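Local coordinates for protein fatty acid amide hydrolase (Candida albicans, PDB 6KVR) that probably hydrolyses monocarboxylic acid amides to carboxylates and ammonium, as a member of the amidase signature family, at residues S2-Y5 and E6-L9. Numbering follows the deposited sequence.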
loop_
_atom_site.group_PDB
_atom_site.type_symbol
_atom_site.label_atom_id
_atom_site.label_comp_id
_atom_site.label_asym_id
_atom_site.label_seq_id
_atom_site.Cartn_x
_atom_site.Cartn_y
_atom_site.Cartn_z
ATOM N N SER A 2 -34.779 -27.237 2.578
ATOM C CA SER A 2 -34.023 -26.497 3.594
ATOM C C SER A 2 -32.528 -26.769 3.455
ATOM O O SER A 2 -32.109 -27.895 3.186
ATOM C CB SER A 2 -34.487 -26.853 5.012
ATOM O OG SER A 2 -33.727 -27.915 5.579
ATOM N N VAL A 3 -31.725 -25.725 3.624
ATOM C CA VAL A 3 -30.303 -25.787 3.302
ATOM C C VAL A 3 -29.529 -26.221 4.536
ATOM O O VAL A 3 -29.737 -25.691 5.632
ATOM C CB VAL A 3 -29.792 -24.430 2.779
ATOM C CG1 VAL A 3 -28.296 -24.487 2.521
ATOM C CG2 VAL A 3 -30.546 -24.004 1.519
ATOM N N SER A 4 -28.640 -27.193 4.362
ATOM C CA SER A 4 -27.674 -27.562 5.384
ATOM C C SER A 4 -26.288 -27.123 4.928
ATOM O O SER A 4 -25.952 -27.231 3.743
ATOM C CB SER A 4 -27.707 -29.072 5.659
ATOM O OG SER A 4 -26.626 -29.746 5.033
ATOM N N TYR A 5 -25.487 -26.625 5.875
ATOM C CA TYR A 5 -24.188 -26.058 5.531
ATOM C C TYR A 5 -23.244 -27.084 4.898
ATOM O O TYR A 5 -22.348 -26.691 4.135
ATOM C CB TYR A 5 -23.561 -25.418 6.779
ATOM C CG TYR A 5 -22.749 -26.365 7.633
ATOM C CD1 TYR A 5 -23.366 -27.345 8.405
ATOM C CD2 TYR A 5 -21.361 -26.288 7.663
ATOM C CE1 TYR A 5 -22.613 -28.219 9.197
ATOM C CE2 TYR A 5 -20.601 -27.165 8.445
ATOM C CZ TYR A 5 -21.233 -28.123 9.207
ATOM O OH TYR A 5 -20.483 -28.984 9.981
ATOM N N GLU A 6 -23.448 -28.391 5.156
ATOM C CA GLU A 6 -22.527 -29.415 4.653
ATOM C C GLU A 6 -22.499 -29.508 3.128
ATOM O O GLU A 6 -21.495 -29.966 2.573
ATOM C CB GLU A 6 -22.869 -30.798 5.225
ATOM C CG GLU A 6 -22.578 -30.960 6.703
ATOM C CD GLU A 6 -23.830 -30.807 7.549
ATOM O OE1 GLU A 6 -24.835 -30.258 7.036
ATOM O OE2 GLU A 6 -23.814 -31.236 8.725
ATOM N N THR A 7 -23.566 -29.104 2.430
ATOM C CA THR A 7 -23.523 -29.164 0.969
ATOM C C THR A 7 -22.568 -28.138 0.356
ATOM O O THR A 7 -22.260 -28.241 -0.837
ATOM C CB THR A 7 -24.932 -28.992 0.368
ATOM O OG1 THR A 7 -25.295 -27.610 0.337
ATOM C CG2 THR A 7 -25.972 -29.752 1.182
ATOM N N PHE A 8 -22.078 -27.162 1.130
ATOM C CA PHE A 8 -21.052 -26.251 0.621
ATOM C C PHE A 8 -19.639 -26.799 0.758
ATOM O O PHE A 8 -18.720 -26.225 0.161
ATOM C CB PHE A 8 -21.096 -24.908 1.350
ATOM C CG PHE A 8 -22.321 -24.099 1.065
ATOM C CD1 PHE A 8 -23.493 -24.324 1.767
ATOM C CD2 PHE A 8 -22.296 -23.099 0.106
ATOM C CE1 PHE A 8 -24.621 -23.576 1.512
ATOM C CE2 PHE A 8 -23.420 -22.349 -0.148
ATOM C CZ PHE A 8 -24.591 -22.600 0.550
ATOM N N LEU A 9 -19.442 -27.877 1.519
ATOM C CA LEU A 9 -18.105 -28.349 1.897
ATOM C C LEU A 9 -17.484 -29.238 0.828
ATOM O O LEU A 9 -17.037 -30.349 1.107
ATOM C CB LEU A 9 -18.175 -29.076 3.235
ATOM C CG LEU A 9 -18.948 -28.360 4.350
ATOM C CD1 LEU A 9 -18.951 -29.196 5.619
ATOM C CD2 LEU A 9 -18.376 -26.976 4.615
#
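Ser-4 and Glu-6 are joined side chain to side chain at the start of a short 3-10 turn near the N-terminus, on the protein surface and away from the predicted catalytic residues. The serine hydroxyl OG donates to Glu-6 OE1 at 2.7 Å, meeting that oxygen nearly along its C-O bond. Serine suits this place because its short side chain keeps the donor close to the backbone, while the longer glutamate can fold back to it. Chi1 of -70° sets Glu-6 CG beside the backbone N and over one face of the Tyr-5 ring in a CH-pi contact, 4.1 Å from the centroid; the bend at chi2 then turns the carboxylate to Ser-4, its plane 37° from the ring. Leu-9 CD1 approaches the ring obliquely, 3.9 Å from Tyr-5 CE2, and Lys-417 makes a cation-pi contact with it. Val-3 CG1 meets the edge of the Phe-8 ring at CE1 (3.9 Å), an apolar contact that suits both residues, the side chains crossing at about a right angle; both also touch helix 522-529, Val-3 on Leu-526 and Gln-525, Phe-8 on Lys-522, and Trp-421 packs edge-to-face with Phe-8. The turn itself is closed by Phe-8 N bonding to Tyr-5 O at 3.1 Å, the donor standing 46° out of the carbonyl plane.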